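Local coordinates for SEC-C motif domain protein (Psychrobacter arcticus, PDB 2I9W) that is of uncharacterised function but binds two zinc ions in separate cysteine clusters and carries an NTF2-like (cystatin-like) domain between them, at residues 2-14 with 21-33. Sequence-based numbering, arbitrary orientation.
Sequences MLFSIQTCPCQIN and STPLLYQDCCQPY. With ZN (zinc ion), chain B.
With chi1 at -167°, Cys9 swings its SG away from its own backbone N, and Cys29 does the same at -172°; both sulfurs thus turn in on one zinc ion, where Cys11 and Cys30 complete a four-thiolate site. Cys9 SG lies 2.3 Å from the zinc ion and also takes a weak hydrogen bond from Cys30 N, which may spread some of the thiolate charge. The same sulfur sits at the edge of the Tyr26 ring, 3.8 Å from Tyr26 CD1, while Gln31 CB, from the same segment as Tyr26, lies over one face of the ring.

Backbone bonds tie the two segments together beside the metal: Cys9 N gives a straight bond of 2.8 Å to Leu24 O, and Tyr26 N reaches Gln7 O at 2.9 Å, making a single beta bridge at Thr8 and Leu25. Farther along, Gln27 N donates to Ser5 O, and the OG of Ser5 in turn donates to Gln31 OE1. At the other end Gln12, bent at chi2 (-82°), folds back so that its OE1 accepts from Leu24 N at 3.0 Å, the N-H arriving from above the amide plane. A water links Thr8 OG1 to Pro23 O.

This zinc site, a Cys-X-Cys pair facing two adjacent cysteines, belongs to the YchJ-type N-terminal zinc-binding domain and rests on helix 53-66, where Tyr26 meets Leu66 and Cys30 meets Ser62; Tyr26 OH bonds His34 in helix 31-39, and Cys11 touches Leu101 of strand 97-107.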
HETATM    1  N   MSE A   2     -21.800   2.167   1.375  1.00 31.26           N
HETATM    2  CA  MSE A   2     -21.775   3.632   1.647  1.00 28.10           C
HETATM    3  C   MSE A   2     -21.672   3.945   3.125  1.00 29.74           C
HETATM    4  O   MSE A   2     -20.914   4.853   3.515  1.00 31.57           O
HETATM    5  CB  MSE A   2     -22.996   4.323   1.049  1.00 30.80           C
HETATM    6  CG  MSE A   2     -24.367   3.734   1.364  1.00 29.73           C
HETATM    7 SE   MSE A   2     -25.766   4.684   0.296  0.75 21.51          SE
HETATM    8  CE  MSE A   2     -24.811   6.400   0.241  1.00 30.50           C
ATOM      9  N   LEU A   3     -22.390   3.178   3.948  1.00 30.30           N
ATOM     10  CA  LEU A   3     -22.388   3.419   5.398  1.00 31.62           C
ATOM     11  C   LEU A   3     -21.085   2.919   6.085  1.00 31.30           C
ATOM     12  O   LEU A   3     -20.937   3.034   7.310  1.00 31.13           O
ATOM     13  CB  LEU A   3     -23.645   2.832   6.042  1.00 34.77           C
ATOM     14  CG  LEU A   3     -24.949   3.609   5.760  1.00 38.14           C
ATOM     15  CD1 LEU A   3     -26.210   2.776   6.071  1.00 46.66           C
ATOM     16  CD2 LEU A   3     -24.983   4.919   6.544  1.00 39.54           C
ATOM     17  N   PHE A   4     -20.125   2.400   5.308  1.00 30.86           N
ATOM     18  CA  PHE A   4     -18.793   2.109   5.864  1.00 31.67           C
ATOM     19  C   PHE A   4     -18.089   3.358   6.293  1.00 29.92           C
ATOM     20  O   PHE A   4     -17.235   3.285   7.170  1.00 27.18           O
ATOM     21  CB  PHE A   4     -17.874   1.323   4.913  1.00 31.96           C
ATOM     22  CG  PHE A   4     -18.043  -0.149   5.020  1.00 33.15           C
ATOM     23  CD1 PHE A   4     -17.795  -0.795   6.224  1.00 38.79           C
ATOM     24  CD2 PHE A   4     -18.478  -0.893   3.930  1.00 37.54           C
ATOM     25  CE1 PHE A   4     -17.976  -2.158   6.347  1.00 43.04           C
ATOM     26  CE2 PHE A   4     -18.663  -2.261   4.035  1.00 39.06           C
ATOM     27  CZ  PHE A   4     -18.413  -2.902   5.256  1.00 42.40           C
ATOM     28  N   SER A   5     -18.468   4.498   5.696  1.00 28.19           N
ATOM     29  CA  SER A   5     -17.989   5.807   6.137  1.00 26.10           C
ATOM     30  C   SER A   5     -18.070   5.993   7.614  1.00 27.24           C
ATOM     31  O   SER A   5     -17.183   6.572   8.189  1.00 26.66           O
ATOM     32  CB  SER A   5     -18.792   6.914   5.470  1.00 26.97           C
ATOM     33  OG  SER A   5     -18.508   6.951   4.100  1.00 33.36           O
ATOM     34  N   ILE A   6     -19.151   5.514   8.232  1.00 26.83           N
ATOM     35  CA  ILE A   6     -19.364   5.733   9.646  1.00 28.04           C
ATOM     36  C   ILE A   6     -19.053   4.513  10.532  1.00 28.87           C
ATOM     37  O   ILE A   6     -19.341   4.503  11.734  1.00 31.44           O
ATOM     38  CB  ILE A   6     -20.785   6.362   9.905  1.00 27.05           C
ATOM     39  CG1 ILE A   6     -21.922   5.372   9.668  1.00 29.96           C
ATOM     40  CG2 ILE A   6     -20.951   7.646   9.050  1.00 29.30           C
ATOM     41  CD1 ILE A   6     -23.268   5.894  10.245  1.00 24.19           C
ATOM     42  N   GLN A   7     -18.378   3.522   9.961  1.00 30.65           N
ATOM     43  CA  GLN A   7     -17.821   2.438  10.766  1.00 30.96           C
ATOM     44  C   GLN A   7     -16.320   2.550  10.824  1.00 28.25           C
ATOM     45  O   GLN A   7     -15.730   3.322  10.069  1.00 22.67           O
ATOM     46  CB  GLN A   7     -18.219   1.079  10.219  1.00 34.55           C
ATOM     47  CG  GLN A   7     -19.703   0.790  10.395  1.00 41.03           C
ATOM     48  CD  GLN A   7     -20.123   0.539  11.845  1.00 44.10           C
ATOM     49  OE1 GLN A   7     -19.396  -0.096  12.620  1.00 44.39           O
ATOM     50  NE2 GLN A   7     -21.309   1.011  12.200  1.00 46.09           N
ATOM     51  N   THR A   8     -15.737   1.816  11.773  1.00 25.50           N
ATOM     52  CA  THR A   8     -14.313   1.813  11.987  1.00 24.35           C
ATOM     53  C   THR A   8     -13.603   1.604  10.639  1.00 21.44           C
ATOM     54  O   THR A   8     -13.935   0.707   9.827  1.00 20.05           O
ATOM     55  CB  THR A   8     -13.898   0.769  13.071  1.00 24.50           C
ATOM     56  OG1 THR A   8     -14.648   0.987  14.287  1.00 22.99           O
ATOM     57  CG2 THR A   8     -12.430   0.814  13.362  1.00 22.79           C
ATOM     58  N   CYS A   9     -12.637   2.452  10.386  1.00 17.50           N
ATOM     59  CA  CYS A   9     -11.809   2.296   9.193  1.00 19.10           C
ATOM     60  C   CYS A   9     -11.182   0.890   9.186  1.00 17.81           C
ATOM     61  O   CYS A   9     -10.715   0.411  10.220  1.00 19.14           O
ATOM     62  CB  CYS A   9     -10.719   3.334   9.124  1.00 17.42           C
ATOM     63  SG  CYS A   9      -9.955   3.363   7.488  1.00 18.79           S
ATOM     64  N   PRO A  10     -11.170   0.204   8.036  1.00 19.89           N
ATOM     65  CA  PRO A  10     -10.573  -1.128   8.123  1.00 18.94           C
ATOM     66  C   PRO A  10      -9.175  -1.154   8.715  1.00 20.93           C
ATOM     67  O   PRO A  10      -8.870  -2.075   9.459  1.00 23.12           O
ATOM     68  CB  PRO A  10     -10.611  -1.634   6.689  1.00 20.25           C
ATOM     69  CG  PRO A  10     -11.733  -0.918   6.064  1.00 19.59           C
ATOM     70  CD  PRO A  10     -11.764   0.446   6.712  1.00 20.22           C
ATOM     71  N   CYS A  11      -8.345  -0.153   8.427  1.00 17.74           N
ATOM     72  CA  CYS A  11      -6.949  -0.156   8.909  1.00 18.89           C
ATOM     73  C   CYS A  11      -6.814   0.031  10.402  1.00 20.63           C
ATOM     74  O   CYS A  11      -5.714  -0.143  10.946  1.00 21.43           O
ATOM     75  CB  CYS A  11      -6.085   0.887   8.193  1.00 17.85           C
ATOM     76  SG  CYS A  11      -6.179   2.507   8.888  1.00 20.58           S
ATOM     77  N   GLN A  12      -7.917   0.411  11.047  1.00 19.47           N
ATOM     78  CA  GLN A  12      -7.970   0.651  12.479  1.00 23.03           C
ATOM     79  C   GLN A  12      -8.430  -0.577  13.256  1.00 20.93           C
ATOM     80  O   GLN A  12      -8.451  -0.540  14.484  1.00 22.82           O
ATOM     81  CB  GLN A  12      -8.921   1.800  12.794  1.00 23.68           C
ATOM     82  CG  GLN A  12      -8.522   3.094  12.158  1.00 24.12           C
ATOM     83  CD  GLN A  12      -7.476   3.830  12.932  1.00 35.96           C
ATOM     84  OE1 GLN A  12      -7.670   4.147  14.108  1.00 34.11           O
ATOM     85  NE2 GLN A  12      -6.364   4.147  12.274  1.00 34.65           N
ATOM     86  N   ILE A  13      -8.809  -1.639  12.550  1.00 19.88           N
ATOM     87  CA  ILE A  13      -9.142  -2.910  13.181  1.00 21.91           C
ATOM     88  C   ILE A  13      -7.863  -3.721  13.444  1.00 22.29           C
ATOM     89  O   ILE A  13      -7.185  -4.150  12.531  1.00 21.44           O
ATOM     90  CB  ILE A  13     -10.181  -3.663  12.310  1.00 20.95           C
ATOM     91  CG1 ILE A  13     -11.489  -2.844  12.347  1.00 27.06           C
ATOM     92  CG2 ILE A  13     -10.442  -5.082  12.890  1.00 25.16           C
ATOM     93  CD1 ILE A  13     -12.395  -3.083  11.240  1.00 27.87           C
ATOM     94  N   ASN A  14      -7.515  -3.894  14.710  1.00 21.71           N
ATOM     95  CA  ASN A  14      -6.255  -4.546  15.040  1.00 22.18           C
ATOM     96  C   ASN A  14      -6.499  -5.623  16.117  1.00 21.90           C
ATOM     97  O   ASN A  14      -6.637  -5.304  17.301  1.00 18.97           O
ATOM     98  CB  ASN A  14      -5.215  -3.523  15.499  1.00 21.08           C
ATOM     99  CG  ASN A  14      -3.905  -4.160  15.900  1.00 24.69           C
ATOM    100  OD1 ASN A  14      -3.740  -5.404  15.895  1.00 20.81           O
ATOM    101  ND2 ASN A  14      -2.958  -3.322  16.250  1.00 25.31           N
ATOM    102  N   SER A  21      -7.840   4.526  23.101  1.00 21.12           N
ATOM    103  CA  SER A  21      -8.282   5.478  22.093  1.00 22.86           C
ATOM    104  C   SER A  21      -9.215   4.767  21.142  1.00 22.07           C
ATOM    105  O   SER A  21      -8.931   3.656  20.711  1.00 24.75           O
ATOM    106  CB  SER A  21      -7.110   6.101  21.331  1.00 22.97           C
ATOM    107  OG  SER A  21      -6.481   7.117  22.100  1.00 30.06           O
ATOM    108  N   THR A  22     -10.322   5.425  20.820  1.00 20.74           N
ATOM    109  CA  THR A  22     -11.309   4.861  19.915  1.00 21.66           C
ATOM    110  C   THR A  22     -10.781   4.813  18.490  1.00 21.49           C
ATOM    111  O   THR A  22     -10.255   5.811  17.974  1.00 21.16           O
ATOM    112  CB  THR A  22     -12.584   5.676  19.938  1.00 21.68           C
ATOM    113  OG1 THR A  22     -12.971   5.910  21.298  1.00 22.04           O
ATOM    114  CG2 THR A  22     -13.704   4.941  19.192  1.00 26.19           C
ATOM    115  N   PRO A  23     -10.895   3.653  17.836  1.00 21.51           N
ATOM    116  CA  PRO A  23     -10.453   3.589  16.447  1.00 23.50           C
ATOM    117  C   PRO A  23     -11.185   4.575  15.539  1.00 25.27           C
ATOM    118  O   PRO A  23     -12.389   4.773  15.668  1.00 24.93           O
ATOM    119  CB  PRO A  23     -10.793   2.157  16.020  1.00 24.78           C
ATOM    120  CG  PRO A  23     -11.114   1.409  17.251  1.00 26.52           C
ATOM    121  CD  PRO A  23     -11.427   2.365  18.333  1.00 22.38           C
ATOM    122  N   LEU A  24     -10.465   5.169  14.594  1.00 26.18           N
ATOM    123  CA  LEU A  24     -11.081   6.166  13.710  1.00 23.35           C
ATOM    124  C   LEU A  24     -12.057   5.542  12.735  1.00 20.97           C
ATOM    125  O   LEU A  24     -11.921   4.367  12.365  1.00 21.83           O
ATOM    126  CB  LEU A  24     -10.019   6.955  12.942  1.00 25.11           C
ATOM    127  CG  LEU A  24      -8.844   7.592  13.669  1.00 26.75           C
ATOM    128  CD1 LEU A  24      -7.882   8.319  12.678  1.00 26.85           C
ATOM    129  CD2 LEU A  24      -9.361   8.568  14.722  1.00 26.19           C
ATOM    130  N   LEU A  25     -13.067   6.325  12.358  1.00 22.65           N
ATOM    131  CA  LEU A  25     -13.997   5.952  11.290  1.00 20.97           C
ATOM    132  C   LEU A  25     -13.353   6.076   9.923  1.00 19.20           C
ATOM    133  O   LEU A  25     -12.438   6.885   9.696  1.00 19.10           O
ATOM    134  CB  LEU A  25     -15.255   6.804  11.304  1.00 20.85           C
ATOM    135  CG  LEU A  25     -16.125   6.756  12.583  1.00 23.69           C
ATOM    136  CD1 LEU A  25     -17.443   7.544  12.384  1.00 27.30           C
ATOM    137  CD2 LEU A  25     -16.379   5.305  13.018  1.00 23.40           C
ATOM    138  N   TYR A  26     -13.839   5.259   8.992  1.00 21.45           N
ATOM    139  CA  TYR A  26     -13.359   5.335   7.598  1.00 21.38           C
ATOM    140  C   TYR A  26     -13.331   6.793   7.035  1.00 24.59           C
ATOM    141  O   TYR A  26     -12.275   7.272   6.555  1.00 20.04           O
ATOM    142  CB  TYR A  26     -14.206   4.399   6.744  1.00 21.38           C
ATOM    143  CG  TYR A  26     -13.848   4.380   5.269  1.00 18.85           C
ATOM    144  CD1 TYR A  26     -12.537   4.195   4.829  1.00 16.88           C
ATOM    145  CD2 TYR A  26     -14.832   4.547   4.296  1.00 19.38           C
ATOM    146  CE1 TYR A  26     -12.238   4.147   3.454  1.00 17.33           C
ATOM    147  CE2 TYR A  26     -14.531   4.512   2.914  1.00 20.48           C
ATOM    148  CZ  TYR A  26     -13.233   4.337   2.507  1.00 20.96           C
ATOM    149  OH  TYR A  26     -12.935   4.308   1.158  1.00 17.60           O
ATOM    150  N   GLN A  27     -14.447   7.515   7.155  1.00 21.12           N
ATOM    151  CA  GLN A  27     -14.511   8.902   6.679  1.00 23.28           C
ATOM    152  C   GLN A  27     -13.422   9.811   7.248  1.00 19.89           C
ATOM    153  O   GLN A  27     -13.063  10.827   6.640  1.00 21.26           O
ATOM    154  CB  GLN A  27     -15.884   9.521   6.957  1.00 24.11           C
ATOM    155  CG  GLN A  27     -16.260   9.663   8.416  1.00 26.42           C
ATOM    156  CD  GLN A  27     -17.706  10.185   8.621  1.00 27.02           C
ATOM    157  OE1 GLN A  27     -18.479  10.327   7.682  1.00 38.35           O
ATOM    158  NE2 GLN A  27     -18.052  10.432   9.860  1.00 32.73           N
ATOM    159  N   ASP A  28     -12.914   9.447   8.418  1.00 21.06           N
ATOM    160  CA  ASP A  28     -11.955  10.252   9.150  1.00 21.44           C
ATOM    161  C   ASP A  28     -10.545   9.727   9.012  1.00 22.53           C
ATOM    162  O   ASP A  28      -9.647  10.254   9.651  1.00 20.45           O
ATOM    163  CB  ASP A  28     -12.328  10.262  10.647  1.00 21.88           C
ATOM    164  CG  ASP A  28     -13.611  10.979  10.910  1.00 22.69           C
ATOM    165  OD1 ASP A  28     -13.808  12.023  10.259  1.00 22.70           O
ATOM    166  OD2 ASP A  28     -14.401  10.482  11.730  1.00 24.54           O
ATOM    167  N   CYS A  29     -10.361   8.662   8.229  1.00 20.60           N
ATOM    168  CA  CYS A  29      -9.069   7.971   8.116  1.00 19.96           C
ATOM    169  C   CYS A  29      -8.693   7.761   6.628  1.00 19.63           C
ATOM    170  O   CYS A  29      -8.170   8.682   6.001  1.00 18.81           O
ATOM    171  CB  CYS A  29      -9.084   6.651   8.926  1.00 19.13           C
ATOM    172  SG  CYS A  29      -7.475   5.812   9.069  1.00 19.96           S
ATOM    173  N   CYS A  30      -9.019   6.587   6.041  1.00 16.32           N
ATOM    174  CA  CYS A  30      -8.556   6.257   4.698  1.00 17.07           C
ATOM    175  C   CYS A  30      -9.432   6.848   3.576  1.00 15.33           C
ATOM    176  O   CYS A  30      -8.963   7.014   2.440  1.00 14.75           O
ATOM    177  CB  CYS A  30      -8.489   4.732   4.586  1.00 18.76           C
ATOM    178  SG  CYS A  30      -7.062   3.951   5.467  1.00 18.18           S
ATOM    179  N   GLN A  31     -10.714   7.136   3.868  1.00 17.92           N
ATOM    180  CA  GLN A  31     -11.646   7.491   2.792  1.00 18.03           C
ATOM    181  C   GLN A  31     -11.175   8.712   1.982  1.00 18.87           C
ATOM    182  O   GLN A  31     -11.259   8.703   0.786  1.00 18.35           O
ATOM    183  CB  GLN A  31     -13.063   7.709   3.327  1.00 19.74           C
ATOM    184  CG  GLN A  31     -14.035   7.938   2.223  1.00 21.58           C
ATOM    185  CD  GLN A  31     -15.453   8.082   2.734  1.00 24.26           C
ATOM    186  OE1 GLN A  31     -15.718   8.006   3.932  1.00 28.73           O
ATOM    187  NE2 GLN A  31     -16.365   8.278   1.818  1.00 30.04           N
ATOM    188  N   PRO A  32     -10.655   9.775   2.641  1.00 17.77           N
ATOM    189  CA  PRO A  32     -10.167  10.908   1.838  1.00 19.08           C
ATOM    190  C   PRO A  32      -9.102  10.569   0.761  1.00 17.82           C
ATOM    191  O   PRO A  32      -9.053  11.196  -0.304  1.00 17.28           O
ATOM    192  CB  PRO A  32      -9.592  11.863   2.908  1.00 20.39           C
ATOM    193  CG  PRO A  32     -10.340  11.497   4.150  1.00 21.80           C
ATOM    194  CD  PRO A  32     -10.513  10.015   4.088  1.00 19.08           C
ATOM    195  N   TYR A  33      -8.274   9.575   1.060  1.00 17.08           N
ATOM    196  CA  TYR A  33      -7.187   9.170   0.212  1.00 18.43           C
ATOM    197  C   TYR A  33      -7.770   8.365  -0.922  1.00 17.74           C
ATOM    198  O   TYR A  33      -7.374   8.534  -2.060  1.00 16.57           O
ATOM    199  CB  TYR A  33      -6.130   8.407   1.033  1.00 18.25           C
ATOM    200  CG  TYR A  33      -5.557   9.322   2.061  1.00 17.95           C
ATOM    201  CD1 TYR A  33      -4.563  10.226   1.718  1.00 22.35           C
ATOM    202  CD2 TYR A  33      -6.073   9.379   3.331  1.00 18.02           C
ATOM    203  CE1 TYR A  33      -4.084  11.124   2.621  1.00 22.31           C
ATOM    204  CE2 TYR A  33      -5.625  10.307   4.251  1.00 23.77           C
ATOM    205  CZ  TYR A  33      -4.626  11.181   3.877  1.00 25.98           C
ATOM    206  OH  TYR A  33      -4.120  12.095   4.770  1.00 29.21           O
TER
HETATM  207 ZN    ZN B 200      -7.709   3.917   7.735  1.00 17.46          ZN
HETATM  208  O   HOH W   1     -14.466   3.305  15.969  1.00 29.83           O